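Local structure of response regulator receiver (Brucella melitensis biovar Abortus, 4G97) at residues A[45-50]-A[56-61]; A[60-65]-A[115-120]. The protein is a response regulator that probably couples phosphorylation of its receiver domain to a sigma-factor-like helical domain in the general stress response. One frame throughout, in Å; residues are numbered along the deposited sequence.

Contact 1: residues A[45-50]-A[56-61]; sequences IFPEAS and LYRLFC
Arg-58 NE forms a salt bridge with the carboxylate of Glu-117, and this bond holds the guanidinium beside the loop 45-50, where Arg-58 NH1 comes within 3.2 Å of the carbonyl O of Glu-48. Pro-47 covers one face of that flat group near its rim, its CB lying 3.9 Å from Arg-58 NE. Arg-58 suits this place because its chain, extended from CG to NE, runs past the proline with its methylenes and still brings its charge to Glu-117. Pro-47 turns its CB toward the helix, and the edge of its ring formed by CG and CD presses on the next residue of the helix, where Pro-47 CD touches Leu-59 CB at 3.7 Å. Such a rigid, apolar ring can press against a helix without presenting an N-H that would need a partner. The loop is the connection between helices 25-41 and 52-64 of the sigma2 part of PhyR, folded back along the second helix. Next to the proline, Leu-59 offers its two methyls to different neighbours: CD1 meets Ile-45 CD1 at 3.9 Å, and CD2 meets Phe-46 CD1 at 4.1 Å, the side chains crossing at about a right angle in both pairs. With CG anti to the backbone N (chi1 -162°), the Phe-46 ring reaches the Leu-56 backbone, where its CZ is 3.6 Å from Leu-56 N. Leu-56 directs its CB away, so the phenyl meets mostly backbone here, with Phe-46 CE1 coming 4.3 Å from Leu-56 CB. Pro-47 CD covers one face of the same ring, and Leu-3, Ile-7 and Leu-39 pack around it from helices 3-7 and 25-41.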
# COMPACT_ATOMS: atom_id res chain seq x y z
N ILE A 45 -3.03 27.65 3.83
CA ILE A 45 -2.42 26.55 4.62
C ILE A 45 -1.45 25.70 3.80
O ILE A 45 -0.60 25.01 4.37
CB ILE A 45 -3.46 25.69 5.39
CG1 ILE A 45 -4.35 24.85 4.43
CG2 ILE A 45 -4.26 26.55 6.38
CD1 ILE A 45 -5.12 23.70 5.06
N PHE A 46 -1.59 25.73 2.45
CA PHE A 46 -0.71 24.96 1.57
C PHE A 46 0.75 25.32 1.85
O PHE A 46 1.10 26.50 1.77
CB PHE A 46 -1.07 25.17 0.10
CG PHE A 46 -0.49 24.09 -0.78
CD1 PHE A 46 -1.01 22.80 -0.76
CD2 PHE A 46 0.61 24.35 -1.59
CE1 PHE A 46 -0.46 21.80 -1.56
CE2 PHE A 46 1.17 23.35 -2.38
CZ PHE A 46 0.62 22.08 -2.37
N PRO A 47 1.61 24.35 2.26
CA PRO A 47 3.01 24.70 2.56
C PRO A 47 3.77 25.14 1.33
O PRO A 47 3.38 24.81 0.21
CB PRO A 47 3.60 23.40 3.13
CG PRO A 47 2.44 22.50 3.39
CD PRO A 47 1.37 22.90 2.43
N GLU A 48 4.84 25.90 1.55
CA GLU A 48 5.73 26.38 0.49
C GLU A 48 6.79 25.28 0.37
O GLU A 48 7.58 25.08 1.28
CB GLU A 48 6.32 27.75 0.88
CG GLU A 48 6.89 28.55 -0.28
CD GLU A 48 6.05 29.70 -0.81
OE1 GLU A 48 4.81 29.52 -0.94
OE2 GLU A 48 6.63 30.75 -1.16
N ALA A 49 6.74 24.52 -0.72
CA ALA A 49 7.66 23.39 -0.92
C ALA A 49 8.33 23.45 -2.29
O ALA A 49 8.02 24.34 -3.07
CB ALA A 49 6.89 22.08 -0.77
N SER A 50 9.22 22.49 -2.60
CA SER A 50 9.95 22.37 -3.88
C SER A 50 9.04 22.04 -5.07
O SER A 50 9.39 22.34 -6.22
CB SER A 50 11.04 21.32 -3.79
OG SER A 50 11.52 21.22 -2.46
N LEU A 56 1.70 18.90 -1.17
CA LEU A 56 0.46 18.19 -0.88
C LEU A 56 0.70 17.13 0.21
O LEU A 56 -0.08 17.06 1.15
CB LEU A 56 -0.15 17.56 -2.15
CG LEU A 56 -1.47 16.78 -2.01
CD1 LEU A 56 -2.61 17.67 -1.51
CD2 LEU A 56 -1.88 16.15 -3.32
N TYR A 57 1.77 16.32 0.07
CA TYR A 57 2.11 15.26 1.02
C TYR A 57 2.53 15.83 2.38
O TYR A 57 2.19 15.24 3.41
CB TYR A 57 3.24 14.39 0.47
CG TYR A 57 2.77 13.28 -0.44
CD1 TYR A 57 2.33 13.55 -1.74
CD2 TYR A 57 2.76 11.95 -0.01
CE1 TYR A 57 1.93 12.53 -2.59
CE2 TYR A 57 2.37 10.92 -0.86
CZ TYR A 57 1.99 11.21 -2.16
OH TYR A 57 1.63 10.19 -3.00
N ARG A 58 3.24 16.99 2.36
CA ARG A 58 3.66 17.74 3.56
C ARG A 58 2.44 18.22 4.35
O ARG A 58 2.36 18.02 5.56
CB ARG A 58 4.56 18.94 3.16
CG ARG A 58 5.18 19.63 4.36
CD ARG A 58 6.25 20.59 3.94
NE ARG A 58 6.53 21.55 5.01
CZ ARG A 58 7.27 22.63 4.87
NH1 ARG A 58 7.83 22.92 3.69
NH2 ARG A 58 7.47 23.45 5.90
N LEU A 59 1.45 18.80 3.65
CA LEU A 59 0.19 19.23 4.26
C LEU A 59 -0.49 18.01 4.87
O LEU A 59 -0.90 18.07 6.04
CB LEU A 59 -0.71 19.88 3.20
CG LEU A 59 -2.11 20.31 3.62
CD1 LEU A 59 -2.07 21.35 4.72
CD2 LEU A 59 -2.85 20.88 2.42
N PHE A 60 -0.60 16.89 4.10
CA PHE A 60 -1.21 15.66 4.63
C PHE A 60 -0.49 15.22 5.91
O PHE A 60 -1.16 15.01 6.92
CB PHE A 60 -1.20 14.54 3.57
CG PHE A 60 -1.77 13.24 4.09
CD1 PHE A 60 -0.96 12.32 4.76
CD2 PHE A 60 -3.14 12.96 3.98
CE1 PHE A 60 -1.50 11.15 5.28
CE2 PHE A 60 -3.67 11.78 4.48
CZ PHE A 60 -2.85 10.89 5.14
N CYS A 61 0.84 15.04 5.86
CA CYS A 61 1.64 14.62 7.03
C CYS A 61 1.56 15.59 8.22
O CYS A 61 1.53 15.12 9.36
CB CYS A 61 3.07 14.29 6.66
SG CYS A 61 3.24 12.87 5.53

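Contact 2: residues A[60-65]-A[115-120]; sequences FCNLYK and ILEVDQ
Asn-62 and Glu-117 meet through their polar ends: Asn-62 ND2 donates to Glu-117 OE2 over 2.9 Å, with an angle of 146° at the hydrogen. The acceptor lies close to the amide plane, but the donor reaches it from above the carboxylate plane, 53° out of it, and the two flat groups are turned 59° against each other. Asn-62 carries its CG anti to its own carbonyl carbon, beside the backbone N, and Glu-117 spans the gap with a chain extended beyond CG. This crossing also brings two acceptors together, since Asn-62 OD1 is 3.2 Å from Glu-117 OE1; the mild repulsion expected there is probably offset by a water that donates to Asn-62 OD1 at 2.7 Å. The same water gives its second hydrogen to Ile-115 O, also at 2.7 Å, so it bridges the amide to a carbonyl in the last turn of helix 109-116. Asparagine suits the position because one short side chain supplies both the donor for the carboxylate and the acceptor for the water. Deeper in, the contact turns apolar: Cys-61 SG lies 3.7 Å from Ile-115 CG2 and, more loosely, 4.3 Å from Leu-116 CD2. The small, polarisable thiol fits between helices that approach closely at this point, and Phe-17 of helix 11-22 touches it as well. Farther out, Leu-101 of helix 94-104 packs on both Ile-115 and Leu-116. Arg-58, one helical turn before Asn-62, binds Glu-117 OE2 too and would draw negative charge toward that oxygen. The positive phi of Glu-117 turns the chain out of the helix, and its CB points toward helix 52-64. Glu-117 N bonds back to Glu-114 O and Val-118 N to the carbonyl five residues before it, making Glu-117 the C-prime residue of a Schellman motif that ends helix 109-116.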
# COMPACT_ATOMS: atom_id res chain seq x y z
N PHE A 60 -0.60 16.89 4.10
CA PHE A 60 -1.21 15.66 4.63
C PHE A 60 -0.49 15.22 5.91
O PHE A 60 -1.16 15.01 6.92
CB PHE A 60 -1.20 14.54 3.57
CG PHE A 60 -1.77 13.24 4.09
CD1 PHE A 60 -0.96 12.32 4.76
CD2 PHE A 60 -3.14 12.96 3.98
CE1 PHE A 60 -1.50 11.15 5.28
CE2 PHE A 60 -3.67 11.78 4.48
CZ PHE A 60 -2.85 10.89 5.14
N CYS A 61 0.84 15.04 5.86
CA CYS A 61 1.64 14.62 7.03
C CYS A 61 1.56 15.59 8.22
O CYS A 61 1.53 15.12 9.36
CB CYS A 61 3.07 14.29 6.66
SG CYS A 61 3.24 12.87 5.53
N ASN A 62 1.49 16.92 7.98
CA ASN A 62 1.35 17.91 9.07
C ASN A 62 -0.02 17.80 9.73
O ASN A 62 -0.11 17.88 10.95
CB ASN A 62 1.59 19.34 8.59
CG ASN A 62 3.01 19.66 8.20
OD1 ASN A 62 3.96 18.92 8.51
ND2 ASN A 62 3.18 20.78 7.52
N LEU A 63 -1.09 17.58 8.92
CA LEU A 63 -2.45 17.41 9.44
C LEU A 63 -2.63 16.05 10.17
O LEU A 63 -3.48 15.94 11.05
CB LEU A 63 -3.48 17.56 8.30
CG LEU A 63 -3.77 19.00 7.81
CD1 LEU A 63 -4.49 18.99 6.48
CD2 LEU A 63 -4.63 19.78 8.81
N TYR A 64 -1.84 15.04 9.78
CA TYR A 64 -1.88 13.69 10.35
C TYR A 64 -0.92 13.55 11.53
O TYR A 64 -0.98 12.54 12.23
CB TYR A 64 -1.56 12.67 9.27
N LYS A 65 -0.05 14.57 11.74
CA LYS A 65 0.96 14.81 12.80
C LYS A 65 2.42 14.57 12.42
O LYS A 65 3.20 15.53 12.44
CB LYS A 65 0.61 14.27 14.21
CG LYS A 65 -0.72 14.76 14.81
CD LYS A 65 -0.84 16.28 14.88
CE LYS A 65 -2.16 16.75 14.33
NZ LYS A 65 -2.28 18.23 14.35
N ILE A 115 9.00 16.39 3.16
CA ILE A 115 7.61 16.01 3.46
C ILE A 115 7.44 15.81 4.97
O ILE A 115 6.45 16.29 5.53
CB ILE A 115 7.18 14.74 2.66
CG1 ILE A 115 6.96 15.09 1.18
CG2 ILE A 115 5.94 14.07 3.28
CD1 ILE A 115 6.99 13.98 0.29
N LEU A 116 8.39 15.10 5.61
CA LEU A 116 8.30 14.82 7.05
C LEU A 116 8.79 15.95 7.96
O LEU A 116 8.56 15.87 9.17
CB LEU A 116 8.95 13.48 7.42
CG LEU A 116 8.24 12.21 6.95
CD1 LEU A 116 9.10 11.01 7.18
CD2 LEU A 116 6.86 12.04 7.60
N GLU A 117 9.41 17.00 7.40
CA GLU A 117 9.90 18.19 8.13
C GLU A 117 11.00 17.81 9.13
O GLU A 117 10.91 18.13 10.31
CB GLU A 117 8.76 18.95 8.83
CG GLU A 117 7.66 19.44 7.90
CD GLU A 117 6.68 20.42 8.51
OE1 GLU A 117 6.49 20.41 9.74
OE2 GLU A 117 6.05 21.17 7.73
N VAL A 118 12.00 17.08 8.63
CA VAL A 118 13.17 16.60 9.38
C VAL A 118 14.39 16.88 8.51
O VAL A 118 14.25 17.01 7.29
CB VAL A 118 13.09 15.09 9.78
CG1 VAL A 118 11.94 14.82 10.75
CG2 VAL A 118 13.00 14.16 8.57
N ASP A 119 15.58 16.97 9.15
CA ASP A 119 16.86 17.16 8.45
C ASP A 119 17.22 15.85 7.78
O ASP A 119 16.80 14.79 8.27
CB ASP A 119 17.94 17.56 9.44
N GLN A 120 17.99 15.90 6.67
CA GLN A 120 18.44 14.73 5.90
C GLN A 120 19.11 13.66 6.76
O GLN A 120 18.92 12.46 6.50
CB GLN A 120 19.37 15.16 4.78
O HOH W 1 5.22 16.67 7.86

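Overall arrangement
Both contacts use helix 52-64 and share Phe-60 and Cys-61, with centres about 8 Å apart. Contact 1 fixes the preceding loop to the helix within the sigma2 region; contact 2 joins that helix to the end of helix 109-116, which belongs to the sigma-like part of the chain. The two contacts meet in a salt bridge, Arg-58 NE to Glu-117 OE2 at 2.8 Å, backed by Tyr-57 CB packing 3.8 Å from Ile-115 CD1. Contact 2 and this salt bridge thus link the two sigma-related regions. Neither contact involves the receiver domain, where Asp-191, the predicted phosphorylation site, is unmodified, nor the calcium ion bound by His-265 and His-268.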